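Local atomic coordinates of 4-hydroxy-tetrahydrodipicolinate synthase (Methanocaldococcus jannaschii DSM 2661, PDB entry 2YXG), a protein that probably catalyses the condensation of pyruvate with aspartate beta-semialdehyde to 4-hydroxy-tetrahydrodipicolinate, a step of lysine biosynthesis. Residues 52-63 with 86-96. Numbering follows the deposited sequence.
Sequences HEEHKKVIEKVV and ELSVFAEDVGA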
loop_
_atom_site.group_PDB
_atom_site.type_symbol
_atom_site.label_atom_id
_atom_site.label_comp_id
_atom_site.label_asym_id
_atom_site.label_seq_id
_atom_site.Cartn_x
_atom_site.Cartn_y
_atom_site.Cartn_z
ATOM N N HIS A 52 21.061 -12.504 -24.081
ATOM C CA HIS A 52 21.265 -13.959 -23.932
ATOM C C HIS A 52 22.769 -14.323 -23.941
ATOM O O HIS A 52 23.300 -14.975 -23.014
ATOM C CB HIS A 52 20.594 -14.637 -25.126
ATOM C CG HIS A 52 20.143 -16.059 -24.900
ATOM N ND1 HIS A 52 20.629 -17.129 -25.643
ATOM C CD2 HIS A 52 19.198 -16.577 -24.079
ATOM C CE1 HIS A 52 20.003 -18.236 -25.287
ATOM N NE2 HIS A 52 19.139 -17.932 -24.334
ATOM N N GLU A 53 23.453 -13.907 -24.996
ATOM C CA GLU A 53 24.848 -14.260 -25.154
ATOM C C GLU A 53 25.744 -13.619 -24.072
ATOM O O GLU A 53 26.620 -14.296 -23.522
ATOM C CB GLU A 53 25.314 -13.948 -26.587
ATOM C CG GLU A 53 26.840 -14.059 -26.837
ATOM C CD GLU A 53 27.278 -13.370 -28.156
ATOM O OE1 GLU A 53 26.580 -12.406 -28.593
ATOM O OE2 GLU A 53 28.310 -13.790 -28.743
ATOM N N GLU A 54 25.495 -12.344 -23.734
ATOM C CA GLU A 54 26.214 -11.705 -22.627
ATOM C C GLU A 54 25.974 -12.419 -21.266
ATOM O O GLU A 54 26.908 -12.692 -20.521
ATOM C CB GLU A 54 25.877 -10.217 -22.549
ATOM C CG GLU A 54 26.421 -9.390 -23.688
ATOM C CD GLU A 54 25.900 -7.957 -23.652
ATOM O OE1 GLU A 54 24.695 -7.765 -23.334
ATOM O OE2 GLU A 54 26.692 -7.032 -23.942
ATOM N N HIS A 55 24.710 -12.724 -20.981
ATOM C CA HIS A 55 24.322 -13.477 -19.818
ATOM C C HIS A 55 25.168 -14.761 -19.754
ATOM O O HIS A 55 25.811 -15.055 -18.736
ATOM C CB HIS A 55 22.821 -13.763 -19.917
ATOM C CG HIS A 55 22.172 -14.157 -18.624
ATOM N ND1 HIS A 55 22.579 -15.247 -17.883
ATOM C CD2 HIS A 55 21.082 -13.658 -17.990
ATOM C CE1 HIS A 55 21.784 -15.388 -16.832
ATOM N NE2 HIS A 55 20.880 -14.427 -16.865
ATOM N N LYS A 56 25.229 -15.503 -20.855
ATOM C CA LYS A 56 25.919 -16.786 -20.821
ATOM C C LYS A 56 27.383 -16.547 -20.572
ATOM O O LYS A 56 27.964 -17.201 -19.710
ATOM C CB LYS A 56 25.680 -17.620 -22.095
ATOM C CG LYS A 56 24.193 -17.868 -22.396
ATOM C CD LYS A 56 23.870 -19.212 -23.039
ATOM C CE LYS A 56 23.360 -19.111 -24.448
ATOM N NZ LYS A 56 22.409 -20.256 -24.811
ATOM N N LYS A 57 27.972 -15.597 -21.296
ATOM C CA LYS A 57 29.395 -15.374 -21.227
ATOM C C LYS A 57 29.718 -14.823 -19.869
ATOM O O LYS A 57 30.776 -15.116 -19.349
ATOM C CB LYS A 57 29.870 -14.365 -22.278
ATOM C CG LYS A 57 29.930 -14.813 -23.724
ATOM C CD LYS A 57 31.033 -15.854 -23.923
ATOM C CE LYS A 57 32.328 -15.267 -24.537
ATOM N NZ LYS A 57 33.287 -16.422 -24.868
ATOM N N VAL A 58 28.844 -13.972 -19.301
ATOM C CA VAL A 58 29.154 -13.468 -17.932
ATOM C C VAL A 58 29.202 -14.606 -16.916
ATOM O O VAL A 58 30.141 -14.666 -16.162
ATOM C CB VAL A 58 28.239 -12.332 -17.407
ATOM C CG1 VAL A 58 28.569 -12.062 -15.923
ATOM C CG2 VAL A 58 28.425 -11.059 -18.228
ATOM N N ILE A 59 28.205 -15.485 -16.883
ATOM C CA ILE A 59 28.235 -16.637 -15.958
ATOM C C ILE A 59 29.507 -17.494 -16.150
ATOM O O ILE A 59 30.215 -17.854 -15.178
ATOM C CB ILE A 59 26.929 -17.487 -16.035
ATOM C CG1 ILE A 59 25.744 -16.718 -15.434
ATOM C CG2 ILE A 59 27.084 -18.817 -15.245
ATOM C CD1 ILE A 59 24.372 -17.265 -15.818
ATOM N N GLU A 60 29.812 -17.783 -17.417
ATOM C CA GLU A 60 31.011 -18.511 -17.842
ATOM C C GLU A 60 32.254 -17.845 -17.272
ATOM O O GLU A 60 33.104 -18.513 -16.672
ATOM C CB GLU A 60 31.074 -18.499 -19.377
ATOM C CG GLU A 60 31.684 -19.772 -20.001
ATOM C CD GLU A 60 32.478 -19.513 -21.293
ATOM O OE1 GLU A 60 32.824 -18.331 -21.603
ATOM O OE2 GLU A 60 32.769 -20.498 -22.004
ATOM N N LYS A 61 32.366 -16.517 -17.430
ATOM C CA LYS A 61 33.558 -15.836 -16.919
ATOM C C LYS A 61 33.646 -15.988 -15.383
ATOM O O LYS A 61 34.725 -16.278 -14.804
ATOM C CB LYS A 61 33.596 -14.388 -17.371
ATOM C CG LYS A 61 34.809 -13.588 -16.834
ATOM C CD LYS A 61 36.064 -13.824 -17.740
ATOM C CE LYS A 61 37.365 -13.359 -17.049
ATOM N NZ LYS A 61 38.537 -13.439 -17.972
ATOM N N VAL A 62 32.490 -15.882 -14.723
ATOM C CA VAL A 62 32.476 -15.980 -13.254
ATOM C C VAL A 62 32.910 -17.389 -12.739
ATOM O O VAL A 62 33.735 -17.508 -11.807
ATOM C CB VAL A 62 31.094 -15.562 -12.680
ATOM C CG1 VAL A 62 31.078 -15.718 -11.158
ATOM C CG2 VAL A 62 30.829 -14.090 -13.043
ATOM N N VAL A 63 32.309 -18.426 -13.318
ATOM C CA VAL A 63 32.697 -19.827 -12.999
ATOM C C VAL A 63 34.213 -20.017 -13.150
ATOM O O VAL A 63 34.858 -20.488 -12.213
ATOM C CB VAL A 63 31.927 -20.854 -13.862
ATOM C CG1 VAL A 63 32.548 -22.278 -13.768
ATOM C CG2 VAL A 63 30.481 -20.888 -13.477
ATOM N N GLU A 86 15.720 -23.131 -19.587
ATOM C CA GLU A 86 16.859 -22.919 -20.414
ATOM C C GLU A 86 18.030 -22.278 -19.670
ATOM O O GLU A 86 19.147 -22.815 -19.745
ATOM C CB GLU A 86 16.435 -22.071 -21.588
ATOM C CG GLU A 86 17.291 -22.259 -22.788
ATOM C CD GLU A 86 17.076 -21.141 -23.827
ATOM O OE1 GLU A 86 15.872 -20.790 -24.090
ATOM O OE2 GLU A 86 18.106 -20.627 -24.369
ATOM N N LEU A 87 17.798 -21.167 -18.949
ATOM C CA LEU A 87 18.875 -20.502 -18.205
ATOM C C LEU A 87 19.461 -21.399 -17.112
ATOM O O LEU A 87 20.658 -21.356 -16.836
ATOM C CB LEU A 87 18.423 -19.148 -17.568
ATOM C CG LEU A 87 18.106 -17.997 -18.549
ATOM C CD1 LEU A 87 17.358 -16.841 -17.885
ATOM C CD2 LEU A 87 19.391 -17.475 -19.192
ATOM N N SER A 88 18.594 -22.189 -16.491
ATOM C CA SER A 88 18.983 -23.065 -15.388
ATOM C C SER A 88 19.853 -24.214 -15.883
ATOM O O SER A 88 20.877 -24.532 -15.281
ATOM C CB SER A 88 17.728 -23.624 -14.688
ATOM O OG SER A 88 16.918 -22.552 -14.173
ATOM N N VAL A 89 19.403 -24.834 -16.973
ATOM C CA VAL A 89 20.142 -25.921 -17.619
ATOM C C VAL A 89 21.519 -25.401 -18.041
ATOM O O VAL A 89 22.550 -26.072 -17.818
ATOM C CB VAL A 89 19.356 -26.488 -18.815
ATOM C CG1 VAL A 89 20.285 -27.367 -19.757
ATOM C CG2 VAL A 89 18.138 -27.286 -18.310
ATOM N N PHE A 90 21.546 -24.202 -18.596
ATOM C CA PHE A 90 22.810 -23.591 -18.918
ATOM C C PHE A 90 23.731 -23.356 -17.697
ATOM O O PHE A 90 24.931 -23.608 -17.756
ATOM C CB PHE A 90 22.661 -22.276 -19.652
ATOM C CG PHE A 90 24.002 -21.606 -19.874
ATOM C CD1 PHE A 90 24.814 -21.989 -20.958
ATOM C CD2 PHE A 90 24.499 -20.670 -18.942
ATOM C CE1 PHE A 90 26.049 -21.395 -21.160
ATOM C CE2 PHE A 90 25.746 -20.105 -19.116
ATOM C CZ PHE A 90 26.530 -20.455 -20.234
ATOM N N ALA A 91 23.175 -22.857 -16.595
ATOM C CA ALA A 91 23.982 -22.644 -15.409
ATOM C C ALA A 91 24.587 -23.984 -14.946
ATOM O O ALA A 91 25.702 -24.036 -14.470
ATOM C CB ALA A 91 23.151 -22.024 -14.331
ATOM N N GLU A 92 23.845 -25.069 -15.077
ATOM C CA GLU A 92 24.368 -26.357 -14.594
ATOM C C GLU A 92 25.497 -26.857 -15.507
ATOM O O GLU A 92 26.593 -27.169 -15.044
ATOM C CB GLU A 92 23.269 -27.397 -14.481
ATOM C CG GLU A 92 23.733 -28.703 -13.784
ATOM C CD GLU A 92 22.589 -29.629 -13.516
ATOM O OE1 GLU A 92 21.822 -29.931 -14.451
ATOM O OE2 GLU A 92 22.428 -30.048 -12.374
ATOM N N ASP A 93 25.216 -26.828 -16.799
ATOM C CA ASP A 93 26.121 -27.240 -17.843
ATOM C C ASP A 93 27.396 -26.449 -17.788
ATOM O O ASP A 93 28.440 -27.005 -18.016
ATOM C CB ASP A 93 25.496 -27.011 -19.229
ATOM C CG ASP A 93 24.377 -28.013 -19.585
ATOM O OD1 ASP A 93 24.112 -29.004 -18.827
ATOM O OD2 ASP A 93 23.748 -27.782 -20.671
ATOM N N VAL A 94 27.331 -25.158 -17.502
ATOM C CA VAL A 94 28.535 -24.353 -17.516
ATOM C C VAL A 94 29.382 -24.486 -16.237
ATOM O O VAL A 94 30.516 -24.051 -16.226
ATOM C CB VAL A 94 28.255 -22.858 -17.877
ATOM C CG1 VAL A 94 27.632 -22.082 -16.686
ATOM C CG2 VAL A 94 29.500 -22.172 -18.320
ATOM N N GLY A 95 28.862 -25.080 -15.161
ATOM C CA GLY A 95 29.722 -25.249 -13.953
ATOM C C GLY A 95 29.402 -24.429 -12.718
ATOM O O GLY A 95 30.175 -24.456 -11.754
ATOM N N ALA A 96 28.253 -23.728 -12.712
ATOM C CA ALA A 96 27.802 -23.020 -11.482
ATOM C C ALA A 96 27.473 -24.023 -10.408
ATOM O O ALA A 96 27.234 -25.207 -10.700
ATOM C CB ALA A 96 26.612 -22.107 -11.738
#
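His-52 NE2 donates a weak hydrogen bond to Glu-86 OE2 (2.9 Å), bent to 129° at the hydrogen. The carboxylate meets the edge of the imidazole, its plane turned 65° from the ring. Lys-56 NZ lies 4.3 Å from Glu-86 OE2, too far for a salt bridge, though the opposite charges probably attract weakly. One turn further along, Phe-90 reaches across with CG anti to its backbone N, which lays the ring against Lys-56. The bent Lys-56 chain passes over one face, CD 3.8 Å from the ring centroid in a CH-pi contact, while Val-94 CB, from the ring's own helix, backs the opposite face near the rim. Ile-59 CB sits at the ring's edge. On the barrel-facing side, Leu-87 CD2 stands almost centrally over the His-55 imidazole, 4.0 Å from its centroid, and His-55 ND1 is buried without a polar partner. Farther along, Ile-59 CG2 meets Val-94 CG1 at 3.6 Å, and Val-63 packs on the Schellman turn at Gly-95, its CG2 3.7 Å from Ala-96 N. Ile-59 and Ala-91 both also touch Ala-74 of strand 71-75. The segments cross at -30°; they belong to consecutive outer helices of a TIM barrel, linked through that strand.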